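Local coordinates for protein phytoene synthase (Enterococcus hirae, PDB 5IYS) that probably joins two farnesyl diphosphate molecules head to head into dehydrosqualene, using magnesium ions to hold the diphosphates, at residues L223-F228 and I248-L253; L242-F247 and Q277-V282. All blocks are in the same frame, centred on the assembly; numbering follows the deposited sequence.

Contact 1: residues L223-F228 and I248-L253. With FPS (S-[(2E,6E)-3,7,11-trimethyldodeca-2,6,10-trienyl] trihydrogen thiodiphosphate), chain G.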
loop_
_atom_site.group_PDB
_atom_site.type_symbol
_atom_site.label_atom_id
_atom_site.label_comp_id
_atom_site.label_asym_id
_atom_site.label_seq_id
_atom_site.Cartn_x
_atom_site.Cartn_y
_atom_site.Cartn_z
ATOM N N LEU A 223 -1.215 3.898 -14.125
ATOM C CA LEU A 223 -1.042 2.611 -13.457
ATOM C C LEU A 223 -2.302 2.070 -12.792
ATOM O O LEU A 223 -2.509 0.853 -12.807
ATOM C CB LEU A 223 0.098 2.662 -12.445
ATOM C CG LEU A 223 1.481 2.943 -13.037
ATOM C CD1 LEU A 223 2.401 3.361 -11.882
ATOM C CD2 LEU A 223 2.007 1.683 -13.692
ATOM N N TYR A 224 -3.093 2.943 -12.152
ATOM C CA TYR A 224 -4.380 2.548 -11.612
ATOM C C TYR A 224 -5.177 1.925 -12.753
ATOM O O TYR A 224 -5.689 0.806 -12.645
ATOM C CB TYR A 224 -5.127 3.755 -11.003
ATOM C CG TYR A 224 -4.700 4.126 -9.584
ATOM C CD1 TYR A 224 -4.964 3.280 -8.496
ATOM C CD2 TYR A 224 -4.174 5.373 -9.319
ATOM C CE1 TYR A 224 -4.633 3.655 -7.189
ATOM C CE2 TYR A 224 -3.797 5.740 -8.027
ATOM C CZ TYR A 224 -4.042 4.888 -6.971
ATOM O OH TYR A 224 -3.729 5.311 -5.680
ATOM N N GLU A 225 -5.364 2.697 -13.809
ATOM C CA GLU A 225 -6.155 2.219 -14.945
ATOM C C GLU A 225 -5.653 0.906 -15.544
ATOM O O GLU A 225 -6.452 0.000 -15.788
ATOM C CB GLU A 225 -6.310 3.302 -16.013
ATOM C CG GLU A 225 -7.433 4.307 -15.712
ATOM C CD GLU A 225 -8.833 3.696 -15.811
ATOM O OE1 GLU A 225 -9.030 2.807 -16.671
ATOM O OE2 GLU A 225 -9.727 4.065 -15.009
ATOM N N GLU A 226 -4.349 0.790 -15.773
ATOM C CA GLU A 226 -3.766 -0.463 -16.214
ATOM C C GLU A 226 -4.033 -1.630 -15.272
ATOM O O GLU A 226 -4.348 -2.727 -15.719
ATOM C CB GLU A 226 -2.270 -0.332 -16.515
ATOM C CG GLU A 226 -1.919 0.632 -17.656
ATOM C CD GLU A 226 -0.453 1.025 -17.639
ATOM O OE1 GLU A 226 0.365 0.163 -17.263
ATOM O OE2 GLU A 226 -0.127 2.192 -17.975
ATOM N N SER A 227 -3.970 -1.388 -13.970
ATOM C CA SER A 227 -4.100 -2.491 -13.011
ATOM C C SER A 227 -5.507 -3.068 -13.029
ATOM O O SER A 227 -5.701 -4.233 -12.659
ATOM C CB SER A 227 -3.748 -2.038 -11.577
ATOM O OG SER A 227 -4.797 -1.242 -11.018
ATOM N N PHE A 228 -6.481 -2.241 -13.401
ATOM C CA PHE A 228 -7.889 -2.655 -13.444
ATOM C C PHE A 228 -8.161 -3.734 -14.506
ATOM O O PHE A 228 -9.176 -4.425 -14.447
ATOM C CB PHE A 228 -8.827 -1.455 -13.680
ATOM C CG PHE A 228 -8.778 -0.396 -12.599
ATOM C CD1 PHE A 228 -8.162 -0.642 -11.374
ATOM C CD2 PHE A 228 -9.296 0.880 -12.843
ATOM C CE1 PHE A 228 -8.195 0.301 -10.351
ATOM C CE2 PHE A 228 -9.319 1.848 -11.835
ATOM C CZ PHE A 228 -8.740 1.571 -10.597
ATOM N N ILE A 248 -10.726 4.689 -3.518
ATOM C CA ILE A 248 -10.501 5.536 -2.338
ATOM C C ILE A 248 -9.067 6.070 -2.294
ATOM O O ILE A 248 -8.857 7.250 -1.996
ATOM C CB ILE A 248 -10.939 4.832 -1.038
ATOM C CG1 ILE A 248 -12.466 4.731 -1.052
ATOM C CG2 ILE A 248 -10.471 5.554 0.234
ATOM C CD1 ILE A 248 -13.019 3.585 -0.203
ATOM N N TYR A 249 -8.074 5.206 -2.518
ATOM C CA TYR A 249 -6.699 5.681 -2.444
ATOM C C TYR A 249 -6.412 6.713 -3.551
ATOM O O TYR A 249 -5.819 7.756 -3.276
ATOM C CB TYR A 249 -5.693 4.524 -2.447
ATOM C CG TYR A 249 -4.525 4.830 -1.552
ATOM C CD1 TYR A 249 -4.665 4.798 -0.171
ATOM C CD2 TYR A 249 -3.323 5.268 -2.090
ATOM C CE1 TYR A 249 -3.600 5.064 0.656
ATOM C CE2 TYR A 249 -2.231 5.551 -1.273
ATOM C CZ TYR A 249 -2.393 5.464 0.092
ATOM O OH TYR A 249 -1.348 5.773 0.910
ATOM N N ARG A 250 -6.915 6.459 -4.758
ATOM C CA ARG A 250 -6.649 7.313 -5.923
ATOM C C ARG A 250 -7.222 8.713 -5.738
ATOM O O ARG A 250 -6.714 9.695 -6.288
ATOM C CB ARG A 250 -7.291 6.720 -7.187
ATOM C CG ARG A 250 -7.083 7.597 -8.419
ATOM C CD ARG A 250 -7.551 6.866 -9.685
ATOM N NE ARG A 250 -8.991 6.634 -9.593
ATOM C CZ ARG A 250 -9.706 6.024 -10.529
ATOM N NH1 ARG A 250 -9.095 5.558 -11.614
ATOM N NH2 ARG A 250 -11.008 5.810 -10.344
ATOM N N GLU A 251 -8.384 8.757 -5.096
ATOM C CA GLU A 251 -9.053 10.020 -4.763
ATOM C C GLU A 251 -8.180 11.039 -4.053
ATOM O O GLU A 251 -8.351 12.252 -4.236
ATOM C CB GLU A 251 -10.321 9.724 -3.934
ATOM C CG GLU A 251 -11.053 10.989 -3.478
ATOM C CD GLU A 251 -11.827 11.678 -4.590
ATOM O OE1 GLU A 251 -11.934 11.122 -5.705
ATOM O OE2 GLU A 251 -12.290 12.820 -4.358
ATOM N N GLN A 252 -7.164 10.579 -3.326
ATOM C CA GLN A 252 -6.260 11.535 -2.697
ATOM C C GLN A 252 -5.487 12.428 -3.656
ATOM O O GLN A 252 -5.052 13.518 -3.265
ATOM C CB GLN A 252 -5.289 10.849 -1.736
ATOM C CG GLN A 252 -6.042 9.990 -0.720
ATOM C CD GLN A 252 -5.102 9.176 0.128
ATOM O OE1 GLN A 252 -4.796 9.547 1.263
ATOM N NE2 GLN A 252 -4.504 8.163 -0.482
ATOM N N LEU A 253 -5.287 11.970 -4.892
ATOM C CA LEU A 253 -4.710 12.856 -5.904
ATOM C C LEU A 253 -5.608 14.079 -6.124
ATOM O O LEU A 253 -5.116 15.200 -6.251
ATOM C CB LEU A 253 -4.473 12.118 -7.230
ATOM C CG LEU A 253 -3.501 10.920 -7.154
ATOM C CD1 LEU A 253 -3.531 10.224 -8.502
ATOM C CD2 LEU A 253 -2.087 11.372 -6.838
HETATM C C1 FPS G . -0.811 2.817 2.405
HETATM S S1 FPS G . -0.845 1.970 3.940
HETATM C C2 FPS G . -0.607 1.686 1.413
HETATM C C3 FPS G . 0.117 1.784 0.285
HETATM C C4 FPS G . 0.773 3.078 -0.096
HETATM C C5 FPS G . 0.271 0.604 -0.654
HETATM C C6 FPS G . -0.434 -0.676 -0.207
HETATM C C7 FPS G . -0.525 -1.614 -1.394
HETATM C C8 FPS G . -1.591 -2.410 -1.600
HETATM C C10 FPS G . -1.511 -3.391 -2.748
HETATM C C9 FPS G . -2.807 -2.410 -0.704
HETATM C C11 FPS G . -2.711 -3.178 -3.675
HETATM C C12 FPS G . -2.769 -4.259 -4.742
HETATM C C13 FPS G . -3.492 -5.398 -4.643
HETATM C C14 FPS G . -3.497 -6.383 -5.784
HETATM C C15 FPS G . -4.332 -5.711 -3.432
HETATM P PA FPS G . -1.745 3.103 5.413
HETATM O O1A FPS G . -2.336 2.256 6.452
HETATM O O2A FPS G . -0.455 3.812 6.085
HETATM O O3A FPS G . -2.681 4.290 4.902
HETATM P PB FPS G . -1.931 5.698 4.590
HETATM O O1B FPS G . -2.004 6.612 5.782
HETATM O O2B FPS G . -2.628 6.186 3.342
HETATM O O3B FPS G . -0.459 5.548 4.274
HETATM O O HOH W 1 -11.820 4.568 -13.423
#
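Y224 and R250 mark the closest backbone approach, CA to CA 7.8 Å, of two helical segments whose axes come no closer than 12.0 Å and run at 158° to each other, roughly antiparallel. Both belong to the all-helical squalene/phytoene synthase fold of the terpene synthase clan, and the wide spacing is filled by long side chains. The aliphatic part of R250 slides along the Y224 ring in the opposite sense: its CB sits over one face, 3.8 Å from the ring centroid, a CH-pi contact, while CD reaches CD2 of Y224. With CG anti to the backbone N (chi1 178°), the arginine extends toward 223-228 before bending at chi3. Its guanidinium then meets E225 nearly coplanar, planes 16° apart, in a long salt bridge from NH1 to OE2 of 3.8 Å; water 1 donates to OE2 of E225 and accepts a weak bond from NH1. NH1 also lies at the edge of the F228 ring.

The Y224 hydroxyl lies in the plane of the Y249 ring, at its edge, and is hydrogen-bonded to T168. Beyond the two segments, the F30 ring meets that of Y249 nearly parallel, and N169, a magnesium-site residue, bonds to the Y249 hydroxyl. That same OH donates to diphosphate oxygen O2B of the bound farnesyl thiodiphosphate at 2.8 Å.

Contact 2: residues L242-F247 and Q277-V282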
loop_
_atom_site.group_PDB
_atom_site.type_symbol
_atom_site.label_atom_id
_atom_site.label_comp_id
_atom_site.label_asym_id
_atom_site.label_seq_id
_atom_site.Cartn_x
_atom_site.Cartn_y
_atom_site.Cartn_z
ATOM N N LEU A 242 -11.743 -4.726 -3.587
ATOM C CA LEU A 242 -10.472 -4.332 -4.160
ATOM C C LEU A 242 -10.589 -3.028 -4.948
ATOM O O LEU A 242 -9.734 -2.155 -4.876
ATOM C CB LEU A 242 -9.968 -5.454 -5.081
ATOM C CG LEU A 242 -8.718 -5.105 -5.887
ATOM C CD1 LEU A 242 -7.510 -4.869 -5.033
ATOM C CD2 LEU A 242 -8.453 -6.209 -6.938
ATOM N N ALA A 243 -11.598 -2.920 -5.814
ATOM C CA ALA A 243 -11.847 -1.656 -6.493
ATOM C C ALA A 243 -12.088 -0.482 -5.551
ATOM O O ALA A 243 -11.588 0.636 -5.767
ATOM C CB ALA A 243 -13.025 -1.840 -7.478
ATOM N N SER A 244 -12.844 -0.711 -4.475
ATOM C CA SER A 244 -12.995 0.317 -3.432
ATOM C C SER A 244 -11.652 0.807 -2.895
ATOM O O SER A 244 -11.397 2.027 -2.800
ATOM C CB SER A 244 -13.876 -0.171 -2.267
ATOM O OG SER A 244 -15.178 -0.412 -2.749
ATOM N N ALA A 245 -10.783 -0.129 -2.536
ATOM C CA ALA A 245 -9.478 0.286 -2.029
ATOM C C ALA A 245 -8.766 1.171 -3.058
ATOM O O ALA A 245 -8.193 2.214 -2.710
ATOM C CB ALA A 245 -8.615 -0.913 -1.644
ATOM N N ALA A 246 -8.786 0.750 -4.324
ATOM C CA ALA A 246 -8.144 1.503 -5.376
ATOM C C ALA A 246 -8.765 2.912 -5.515
ATOM O O ALA A 246 -8.025 3.878 -5.680
ATOM C CB ALA A 246 -8.212 0.704 -6.723
ATOM N N PHE A 247 -10.098 2.995 -5.647
ATOM C CA PHE A 247 -10.752 4.284 -5.909
ATOM C C PHE A 247 -10.586 5.229 -4.722
ATOM O O PHE A 247 -10.273 6.422 -4.886
ATOM C CB PHE A 247 -12.249 4.092 -6.158
ATOM C CG PHE A 247 -12.612 3.782 -7.594
ATOM C CD1 PHE A 247 -12.120 2.654 -8.224
ATOM C CD2 PHE A 247 -13.651 4.485 -8.209
ATOM C CE1 PHE A 247 -12.545 2.300 -9.529
ATOM C CE2 PHE A 247 -14.104 4.135 -9.475
ATOM C CZ PHE A 247 -13.533 3.049 -10.145
ATOM N N GLN A 277 -19.668 7.726 -1.456
ATOM C CA GLN A 277 -19.920 8.024 -2.856
ATOM C C GLN A 277 -19.082 7.129 -3.753
ATOM O O GLN A 277 -19.551 6.629 -4.782
ATOM C CB GLN A 277 -19.565 9.481 -3.170
ATOM C CG GLN A 277 -20.602 10.454 -2.686
ATOM C CD GLN A 277 -20.284 11.861 -3.139
ATOM O OE1 GLN A 277 -19.153 12.325 -2.983
ATOM N NE2 GLN A 277 -21.287 12.556 -3.678
ATOM N N LEU A 278 -17.822 6.964 -3.379
ATOM C CA LEU A 278 -16.914 6.133 -4.160
ATOM C C LEU A 278 -17.295 4.645 -4.183
ATOM O O LEU A 278 -17.213 3.980 -5.233
ATOM C CB LEU A 278 -15.458 6.339 -3.682
ATOM C CG LEU A 278 -14.833 7.660 -4.168
ATOM C CD1 LEU A 278 -13.612 8.146 -3.368
ATOM C CD2 LEU A 278 -14.481 7.620 -5.628
ATOM N N LEU A 279 -17.767 4.125 -3.053
ATOM C CA LEU A 279 -18.262 2.734 -3.035
ATOM C C LEU A 279 -19.400 2.537 -4.040
ATOM O O LEU A 279 -19.496 1.488 -4.686
ATOM C CB LEU A 279 -18.714 2.307 -1.646
ATOM C CG LEU A 279 -17.726 2.379 -0.475
ATOM C CD1 LEU A 279 -18.329 1.888 0.839
ATOM C CD2 LEU A 279 -16.374 1.721 -0.742
ATOM N N LYS A 280 -20.303 3.514 -4.112
ATOM C CA LYS A 280 -21.398 3.438 -5.066
ATOM C C LYS A 280 -20.868 3.565 -6.487
ATOM O O LYS A 280 -21.345 2.859 -7.375
ATOM C CB LYS A 280 -22.440 4.538 -4.821
ATOM C CG LYS A 280 -23.248 4.337 -3.521
ATOM C CD LYS A 280 -24.292 5.433 -3.339
ATOM C CE LYS A 280 -25.325 4.964 -2.323
ATOM N NZ LYS A 280 -24.728 5.177 -0.995
ATOM N N GLU A 281 -19.941 4.496 -6.729
ATOM C CA GLU A 281 -19.314 4.553 -8.042
ATOM C C GLU A 281 -18.676 3.233 -8.415
ATOM O O GLU A 281 -18.619 2.897 -9.592
ATOM C CB GLU A 281 -18.232 5.624 -8.158
ATOM C CG GLU A 281 -18.739 7.040 -8.162
ATOM C CD GLU A 281 -17.609 8.054 -8.189
ATOM O OE1 GLU A 281 -16.536 7.746 -8.756
ATOM O OE2 GLU A 281 -17.798 9.150 -7.616
ATOM N N VAL A 282 -17.997 2.616 -7.454
ATOM C CA VAL A 282 -17.303 1.363 -7.705
ATOM C C VAL A 282 -18.322 0.304 -8.096
ATOM O O VAL A 282 -18.137 -0.390 -9.097
ATOM C CB VAL A 282 -16.460 0.957 -6.469
ATOM C CG1 VAL A 282 -16.271 -0.557 -6.365
ATOM C CG2 VAL A 282 -15.125 1.699 -6.529
#
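V282 and F247 carry the centre of this contact. Methyl CG2 of V282 stands over one face of the F247 ring, 3.5 Å from the centroid and 17° off the normal, in a CH-pi contact displaced toward the rim; its closest ring atom is CG of F247, at 3.4 Å. The other valine methyl, CG1, turns to A243 and meets its CB at 3.7 Å, so one branched side chain touches two residues a helical turn apart. The valine torsion accounts for this division: CG1 is anti to the backbone N (chi1 152°), and CG2 lies beside that N, facing the phenylalanine. At the edge of the same ring, near its plane, CD2 of L278 comes within 4.1 Å of CD2 of F247, with OE1 of E281 farther out along the rim.

The backbones come closest at S244 and L279, CA to CA 5.8 Å. Here CD2 of L279 packs on the serine, 3.5 Å from CB of S244, a tight carbon pair. The segment axes of 242-247 and 277-282 cross at 129° and approach to 9.2 Å. The hydroxyl of S244 is bonded to the carbonyl of Q240, one turn earlier in its own helix, and to the side chain of Q36.

Outward from this shell, R274 forms a salt bridge with E281, Y285 meets the F247 ring, and R250 makes a cation-pi contact with F247. The Q240 side chain bonds the carbonyl of L279. With no hydrogen bond between the two segments themselves, their fit depends on methyl groups, ring face and small residues, and the polar links come from neighbouring positions.

Helix 236-258 serves both contacts, meeting helix 207-227 in contact 1 and the C-terminal helix 272-287 in contact 2. Both are largely buried, but contact 1 lies nearer the chain centre, 12 Å against 16 Å, and grips the ligand's diphosphate through Y249. Its chemistry is accordingly mixed, with charge, water and a phosphate-binding tyrosine. Contact 2 includes L242 of the pocket, which takes no part in the contact between its helices; it is more closely spaced, buries more surface (332 against 247 Å²) and is mainly apolar. The two also touch directly: CE1 of F228 packs on CB of A246 at 3.6 Å, and CB of E251 on CD1 of L278.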